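Local coordinates for Dye-decolorizing peroxidase Tfu_3078 (Thermobifida fusca, PDB 5FW4), which uses a non-covalently bound heme b and hydrogen peroxide to oxidise a wide range of compounds, anthraquinone dyes above all, its physiological substrate being unknown, at residues 113-116 / 117-121; 419-423 / 424-428; 155-158 / 159-162. All blocks are in the same frame, centred on the assembly; numbering follows the deposited sequence.

Contact 1: residues 113-116 / 117-121; sequences ELAA and RLHEE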
loop_
_atom_site.group_PDB
_atom_site.type_symbol
_atom_site.label_atom_id
_atom_site.label_comp_id
_atom_site.label_asym_id
_atom_site.label_seq_id
_atom_site.Cartn_x
_atom_site.Cartn_y
_atom_site.Cartn_z
ATOM N N GLU A 113 -11.078 -11.187 21.475
ATOM C CA GLU A 113 -11.822 -12.333 21.017
ATOM C C GLU A 113 -11.719 -12.499 19.514
ATOM O O GLU A 113 -11.607 -13.621 19.024
ATOM C CB GLU A 113 -13.286 -12.237 21.498
ATOM C CG GLU A 113 -13.387 -12.307 23.009
ATOM C CD GLU A 113 -14.820 -12.272 23.551
ATOM O OE1 GLU A 113 -15.810 -12.274 22.774
ATOM O OE2 GLU A 113 -14.946 -12.245 24.789
ATOM N N LEU A 114 -11.720 -11.390 18.785
ATOM C CA LEU A 114 -11.576 -11.454 17.345
ATOM C C LEU A 114 -10.131 -11.788 16.938
ATOM O O LEU A 114 -9.940 -12.591 16.036
ATOM C CB LEU A 114 -12.014 -10.161 16.655
ATOM C CG LEU A 114 -11.935 -10.230 15.130
ATOM C CD1 LEU A 114 -12.720 -11.429 14.577
ATOM C CD2 LEU A 114 -12.455 -8.935 14.502
ATOM N N ALA A 115 -9.126 -11.221 17.602
ATOM C CA ALA A 115 -7.743 -11.652 17.340
ATOM C C ALA A 115 -7.592 -13.176 17.541
ATOM O O ALA A 115 -6.859 -13.849 16.782
ATOM C CB ALA A 115 -6.759 -10.916 18.224
ATOM N N ALA A 116 -8.283 -13.722 18.550
ATOM C CA ALA A 116 -8.278 -15.172 18.769
ATOM C C ALA A 116 -8.781 -15.920 17.538
ATOM O O ALA A 116 -8.154 -16.857 17.096
ATOM C CB ALA A 116 -9.105 -15.558 19.997
ATOM N N ARG A 117 -9.911 -15.501 16.994
ATOM C CA ARG A 117 -10.491 -16.180 15.867
ATOM C C ARG A 117 -9.617 -16.046 14.658
ATOM O O ARG A 117 -9.398 -17.035 13.949
ATOM C CB ARG A 117 -11.880 -15.647 15.558
ATOM C CG ARG A 117 -12.843 -15.854 16.696
ATOM C CD ARG A 117 -14.245 -15.549 16.228
ATOM N NE ARG A 117 -14.634 -16.516 15.223
ATOM C CZ ARG A 117 -15.712 -16.409 14.452
ATOM N NH1 ARG A 117 -16.532 -15.358 14.539
ATOM N NH2 ARG A 117 -15.968 -17.366 13.568
ATOM N N LEU A 118 -9.065 -14.839 14.460
ATOM C CA LEU A 118 -8.306 -14.516 13.251
ATOM C C LEU A 118 -6.969 -15.228 13.193
ATOM O O LEU A 118 -6.345 -15.324 12.129
ATOM C CB LEU A 118 -8.094 -12.997 13.114
ATOM C CG LEU A 118 -9.342 -12.161 12.755
ATOM C CD1 LEU A 118 -9.057 -10.681 12.852
ATOM C CD2 LEU A 118 -9.898 -12.460 11.363
ATOM N N HIS A 119 -6.523 -15.728 14.333
ATOM C CA HIS A 119 -5.300 -16.502 14.364
ATOM C C HIS A 119 -5.522 -17.956 13.983
ATOM O O HIS A 119 -4.595 -18.612 13.560
ATOM C CB HIS A 119 -4.659 -16.416 15.731
ATOM C CG HIS A 119 -4.128 -15.059 16.052
ATOM N ND1 HIS A 119 -4.138 -14.537 17.331
ATOM C CD2 HIS A 119 -3.590 -14.104 15.255
ATOM C CE1 HIS A 119 -3.615 -13.327 17.311
ATOM N NE2 HIS A 119 -3.272 -13.042 16.063
ATOM N N GLU A 120 -6.744 -18.447 14.139
ATOM C CA GLU A 120 -7.069 -19.819 13.785
ATOM C C GLU A 120 -7.916 -19.884 12.512
ATOM O O GLU A 120 -7.974 -20.915 11.865
ATOM C CB GLU A 120 -7.790 -20.526 14.938
ATOM C CG GLU A 120 -7.243 -20.265 16.349
ATOM C CD GLU A 120 -5.925 -20.983 16.682
ATOM O OE1 GLU A 120 -5.266 -21.533 15.769
ATOM O OE2 GLU A 120 -5.547 -21.001 17.873
ATOM N N GLU A 121 -8.573 -18.787 12.163
ATOM C CA GLU A 121 -9.371 -18.700 10.943
ATOM C C GLU A 121 -9.058 -17.442 10.172
ATOM O O GLU A 121 -8.520 -16.485 10.720
ATOM C CB GLU A 121 -10.857 -18.681 11.295
ATOM C CG GLU A 121 -11.185 -19.409 12.577
ATOM C CD GLU A 121 -12.646 -19.256 12.962
ATOM O OE1 GLU A 121 -13.499 -19.556 12.105
ATOM O OE2 GLU A 121 -12.921 -18.833 14.109
HETATM O O HOH W 1 -6.595 -18.428 18.730
#

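Contact 2: residues 419-423 / 424-428; sequences EGRYL and GQDLI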
loop_
_atom_site.group_PDB
_atom_site.type_symbol
_atom_site.label_atom_id
_atom_site.label_comp_id
_atom_site.label_asym_id
_atom_site.label_seq_id
_atom_site.Cartn_x
_atom_site.Cartn_y
_atom_site.Cartn_z
ATOM N N GLU A 419 -4.228 -16.664 29.894
ATOM C CA GLU A 419 -5.295 -17.660 29.838
ATOM C C GLU A 419 -6.556 -17.183 30.570
ATOM O O GLU A 419 -6.479 -16.770 31.717
ATOM C CB GLU A 419 -4.778 -18.974 30.455
ATOM C CG GLU A 419 -5.786 -20.116 30.566
ATOM C CD GLU A 419 -6.000 -20.854 29.254
ATOM O OE1 GLU A 419 -6.017 -20.184 28.198
ATOM O OE2 GLU A 419 -6.164 -22.099 29.290
ATOM N N GLY A 420 -7.694 -17.227 29.880
ATOM C CA GLY A 420 -8.993 -16.924 30.477
ATOM C C GLY A 420 -9.296 -15.452 30.705
ATOM O O GLY A 420 -10.280 -15.132 31.366
ATOM N N ARG A 421 -8.461 -14.550 30.173
ATOM C CA ARG A 421 -8.658 -13.108 30.351
ATOM C C ARG A 421 -8.429 -12.382 29.039
ATOM O O ARG A 421 -7.540 -12.754 28.257
ATOM C CB ARG A 421 -7.699 -12.544 31.409
ATOM C CG ARG A 421 -7.891 -13.124 32.810
ATOM C CD ARG A 421 -8.980 -12.409 33.613
ATOM N NE ARG A 421 -8.464 -11.238 34.333
ATOM C CZ ARG A 421 -9.191 -10.419 35.093
ATOM N NH1 ARG A 421 -10.502 -10.602 35.235
ATOM N NH2 ARG A 421 -8.603 -9.396 35.703
ATOM N N TYR A 422 -9.223 -11.338 28.803
ATOM C CA TYR A 422 -8.985 -10.470 27.679
ATOM C C TYR A 422 -7.796 -9.514 27.947
ATOM O O TYR A 422 -7.358 -9.308 29.086
ATOM C CB TYR A 422 -10.268 -9.744 27.237
ATOM C CG TYR A 422 -10.711 -8.584 28.096
ATOM C CD1 TYR A 422 -10.095 -7.346 27.993
ATOM C CD2 TYR A 422 -11.767 -8.721 28.989
ATOM C CE1 TYR A 422 -10.499 -6.282 28.766
ATOM C CE2 TYR A 422 -12.189 -7.660 29.752
ATOM C CZ TYR A 422 -11.553 -6.448 29.642
ATOM O OH TYR A 422 -11.963 -5.398 30.408
ATOM N N LEU A 423 -7.271 -8.969 26.859
ATOM C CA LEU A 423 -6.037 -8.184 26.879
ATOM C C LEU A 423 -6.268 -6.890 27.609
ATOM O O LEU A 423 -7.153 -6.117 27.245
ATOM C CB LEU A 423 -5.568 -7.911 25.442
ATOM C CG LEU A 423 -5.121 -9.196 24.754
ATOM C CD1 LEU A 423 -5.041 -9.060 23.246
ATOM C CD2 LEU A 423 -3.797 -9.654 25.369
ATOM N N GLY A 424 -5.498 -6.689 28.678
ATOM C CA GLY A 424 -5.631 -5.529 29.545
ATOM C C GLY A 424 -6.824 -5.605 30.522
ATOM O O GLY A 424 -7.197 -4.591 31.117
ATOM N N GLN A 425 -7.412 -6.789 30.691
ATOM C CA GLN A 425 -8.545 -6.937 31.625
ATOM C C GLN A 425 -8.106 -6.568 33.061
ATOM O O GLN A 425 -8.879 -5.969 33.808
ATOM C CB GLN A 425 -9.136 -8.359 31.572
ATOM C CG GLN A 425 -10.412 -8.539 32.394
ATOM C CD GLN A 425 -11.178 -9.831 32.086
ATOM O OE1 GLN A 425 -10.699 -10.729 31.396
ATOM N NE2 GLN A 425 -12.385 -9.925 32.624
ATOM N N ASP A 426 -6.863 -6.920 33.407
ATOM C CA ASP A 426 -6.203 -6.507 34.654
ATOM C C ASP A 426 -6.316 -5.016 34.848
ATOM O O ASP A 426 -6.691 -4.562 35.908
ATOM C CB ASP A 426 -4.694 -6.789 34.584
ATOM C CG ASP A 426 -4.343 -8.229 34.778
ATOM O OD1 ASP A 426 -5.230 -9.055 35.117
ATOM O OD2 ASP A 426 -3.149 -8.521 34.612
ATOM N N LEU A 427 -5.940 -4.259 33.820
ATOM C CA LEU A 427 -5.934 -2.807 33.903
ATOM C C LEU A 427 -7.357 -2.283 34.077
ATOM O O LEU A 427 -7.616 -1.463 34.934
ATOM C CB LEU A 427 -5.312 -2.194 32.645
ATOM C CG LEU A 427 -5.419 -0.671 32.586
ATOM C CD1 LEU A 427 -4.502 -0.045 33.617
ATOM C CD2 LEU A 427 -5.152 -0.124 31.192
ATOM N N ILE A 428 -8.270 -2.750 33.239
ATOM C CA ILE A 428 -9.666 -2.353 33.332
ATOM C C ILE A 428 -10.225 -2.878 34.659
ATOM O O ILE A 428 -10.945 -2.171 35.360
ATOM C CB ILE A 428 -10.499 -2.916 32.145
ATOM C CG1 ILE A 428 -10.383 -2.056 30.871
ATOM C CG2 ILE A 428 -11.988 -3.019 32.516
ATOM C CD1 ILE A 428 -9.038 -1.409 30.585
#

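Contact 3: residues 155-158 / 159-162; sequences DAED and RRPD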
loop_
_atom_site.group_PDB
_atom_site.type_symbol
_atom_site.label_atom_id
_atom_site.label_comp_id
_atom_site.label_asym_id
_atom_site.label_seq_id
_atom_site.Cartn_x
_atom_site.Cartn_y
_atom_site.Cartn_z
ATOM N N ASP A 155 -9.288 7.447 34.268
ATOM C CA ASP A 155 -8.926 7.948 35.590
ATOM C C ASP A 155 -8.115 6.885 36.320
ATOM O O ASP A 155 -8.394 6.554 37.462
ATOM C CB ASP A 155 -10.190 8.368 36.380
ATOM C CG ASP A 155 -9.878 8.962 37.756
ATOM O OD1 ASP A 155 -8.782 9.537 37.942
ATOM O OD2 ASP A 155 -10.749 8.860 38.648
ATOM N N ALA A 156 -7.104 6.352 35.643
ATOM C CA ALA A 156 -6.321 5.251 36.191
ATOM C C ALA A 156 -4.829 5.555 36.118
ATOM O O ALA A 156 -4.035 4.668 35.810
ATOM C CB ALA A 156 -6.636 3.961 35.439
ATOM N N GLU A 157 -4.450 6.802 36.392
ATOM C CA GLU A 157 -3.041 7.212 36.335
ATOM C C GLU A 157 -2.180 6.469 37.367
ATOM O O GLU A 157 -0.984 6.225 37.123
ATOM C CB GLU A 157 -2.904 8.724 36.506
ATOM C CG GLU A 157 -3.274 9.541 35.274
ATOM C CD GLU A 157 -2.281 9.379 34.130
ATOM O OE1 GLU A 157 -1.394 8.495 34.211
ATOM O OE2 GLU A 157 -2.383 10.130 33.138
ATOM N N ASP A 158 -2.800 6.115 38.500
ATOM C CA ASP A 158 -2.246 5.151 39.472
ATOM C C ASP A 158 -1.689 3.862 38.825
ATOM O O ASP A 158 -0.786 3.248 39.377
ATOM C CB ASP A 158 -3.292 4.776 40.551
ATOM C CG ASP A 158 -4.661 4.349 39.965
ATOM O OD1 ASP A 158 -5.416 5.227 39.491
ATOM O OD2 ASP A 158 -5.016 3.151 40.014
ATOM N N ARG A 159 -2.233 3.469 37.668
ATOM C CA ARG A 159 -1.880 2.220 37.003
ATOM C C ARG A 159 -0.741 2.348 35.975
ATOM O O ARG A 159 -0.319 1.344 35.408
ATOM C CB ARG A 159 -3.118 1.625 36.322
ATOM C CG ARG A 159 -4.351 1.507 37.227
ATOM C CD ARG A 159 -4.108 0.620 38.445
ATOM N NE ARG A 159 -3.776 -0.732 38.029
ATOM C CZ ARG A 159 -4.662 -1.620 37.601
ATOM N NH1 ARG A 159 -5.964 -1.325 37.560
ATOM N NH2 ARG A 159 -4.257 -2.820 37.217
ATOM N N ARG A 160 -0.249 3.565 35.758
ATOM C CA ARG A 160 0.719 3.847 34.718
ATOM C C ARG A 160 2.127 3.493 35.155
ATOM O O ARG A 160 2.685 4.168 36.000
ATOM C CB ARG A 160 0.691 5.324 34.317
ATOM C CG ARG A 160 1.637 5.640 33.158
ATOM C CD ARG A 160 1.893 7.136 32.984
ATOM N NE ARG A 160 0.707 7.831 32.486
ATOM C CZ ARG A 160 0.511 8.273 31.240
ATOM N NH1 ARG A 160 1.432 8.116 30.279
ATOM N NH2 ARG A 160 -0.645 8.884 30.958
ATOM N N PRO A 161 2.712 2.437 34.575
ATOM C CA PRO A 161 4.098 2.145 34.956
ATOM C C PRO A 161 5.011 3.251 34.463
ATOM O O PRO A 161 4.669 3.942 33.513
ATOM C CB PRO A 161 4.393 0.816 34.234
ATOM C CG PRO A 161 3.035 0.241 33.938
ATOM C CD PRO A 161 2.212 1.456 33.607
ATOM N N ASP A 162 6.164 3.394 35.100
ATOM C CA ASP A 162 7.175 4.365 34.696
ATOM C C ASP A 162 7.564 4.231 33.227
ATOM O O ASP A 162 7.736 5.224 32.545
ATOM C CB ASP A 162 8.447 4.186 35.536
ATOM C CG ASP A 162 8.233 4.490 36.996
ATOM O OD1 ASP A 162 7.166 5.016 37.371
ATOM O OD2 ASP A 162 9.147 4.185 37.775
HETATM O O HOH W 2 1.429 5.242 38.570
#

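Contact 1: residues 113-116 / 117-121
Arg-117 N reaches back to Glu-113 O and Leu-118 N to Leu-114 O, at 3.2 and 2.9 Å, the i to i+4 bonds of an alpha helix; His-119 N bonds only weakly, to Ala-115 O and Ala-116 O, and Arg-117 O then accepts from both Glu-120 N and Glu-121 N. Leu-114 and Leu-118, one turn apart, make the apolar side of the contact. In Leu-114 the branch turns opposite the backbone N (chi1 -177°) and leans along the helix, its CG 3.7 Å from Leu-118 CD1, the two side chains passing at a slant. Leu-203 of helix 193-205 and Ile-126 of helix 123-126 pack against both leucines. On another side, the imidazole of His-119 lies with one face over the carbonyl oxygen of Ala-115, while CE1 meets Ala-115 CB at 4.1 Å; its NE2 is hydrogen-bonded to the backbone N of Val-142, which helps to fix the ring's rotation. Two solvent-facing links finish the turn. Arg-117 NE holds Glu-121 OE2 at 3.1 Å in a salt bridge, the oxygen lying in the guanidinium plane, and a water donates to both Ala-116 O and Glu-120 OE2. Such an assortment, apolar residues inward and charged ones outward, is typical of an amphipathic helix, here the last part of helix 97-120, with Glu-121 just past it, in the ferredoxin-like N-terminal half of a DyP-type peroxidase.

Contact 2: residues 419-423 / 424-428
Tyr-422 and Gln-425 are tied twice, and these two hydrogen bonds frame the contact. Gln-425 N donates to Tyr-422 O over 3.0 Å, closing a type II beta turn, and the amide oxygen OE1 of Gln-425 turns back to accept from Tyr-422 N, also at 3.0 Å, with the donor tilted from the amide plane. One side chain thus satisfies a backbone N-H that precedes its own helix.

Stacking is the second kind of interaction, with Gln-425 as the middle layer. Chi1 of Gln-425 is anti (-173°) and the chain continues extended, which slides it between two flat groups. Its CB sits squarely over the centre of the Tyr-422 ring, a CH-pi contact of 3.5 Å to the centroid, while CG lies 3.4 Å above the guanidinium plane of Arg-421. The amide lies within 16° of the guanidinium and 18° of the ring, the middle layer of a slightly fanned stack.

The motif is a beta turn that runs directly into a helix N-terminus: Gly-424, at the N-cap of helix 425-428, has a positive phi, and a beta carbon here would clash with Leu-423 O.

The one ion pair is long. Arg-421 NH2 points almost straight at Asp-426 OD1, but at 3.4 Å the bond is weak, although the oxygen lies at the guanidinium edge.

Apolar packing brings Tyr-422 CZ to 4.5 Å from Ile-428 CB; the hydroxyl lies beside CG2 of the same residue. That hydroxyl also makes a weak hydrogen bond to the backbone oxygen of Gly-430. Ala-105, Leu-108 and Arg-109 of helix 97-120 touch the same aromatic side chain.

Contact 3: residues 155-158 / 159-162
Arg-160 and Glu-157, three residues apart round a tight turn, lie side by side and point the same way. Followed outward, Arg-160 begins with CB against the carbonyl oxygen of Glu-157, 3.4 Å away. The first torsion, chi1 -176°, swings the chain away from the backbone N to run out alongside the glutamate, CD passing at 3.8 Å from Glu-157 OE1, and a bend at chi3 then presents the side of the guanidinium. NE meets OE1 at 2.8 Å, nearly straight at 172° and on the syn lone pair of that oxygen; NH2 takes OE2 at 3.1 Å, again on the syn side but tilted from the guanidinium plane. This is a side-on, two-nitrogen grip, the carboxylate and guanidinium planes only 21° apart, nearly coplanar. NH1 turns to Leu-164 O, and OE2 of the glutamate is also bonded to Ser-152 OG, so both partners are held from beyond the pair. Were this arginine an alanine, the Glu-157 carboxylate would probably lose its positive mate and Leu-164 O its NH1 donor.

Backbone bonds set the turn underneath: Arg-159 N to Ala-156 O and Arg-160 N to Glu-157 O, both spanning three residues, as in 3-10 geometry. Arg-159 leaves in a different direction, its CG packed at 3.8 Å on Ala-156 CB and its tip in a salt bridge with Glu-429. The segment follows a Schellman motif at Asp-155 that ends helix 148-153, against which Arg-160 rests at Leu-151 and Ser-152; Ala-156 touches Arg-101 of helix 97-120, and the loop continues toward strand 184-190.

In the fold
The three contacts illustrate how turns and helix ends are knitted together around one long element, helix 97-120. Contact 1 forms its C-terminal turns, while contacts 2 and 3 border the same helix nearer its start. Contact 1 lies about 16 Å from contact 2 and about 29 Å from contact 3, centre to centre, without touching either. Contacts 2 and 3, also about 16 Å apart between centres, do meet: Arg-159 NH2 probably donates to Asp-426 O at 3.3 Å, joining the C-terminal tail to the loop 155-162. All three lie away from the heme, from His-338, the inferred proximal ligand, and from Asp-242, the probable proton acceptor.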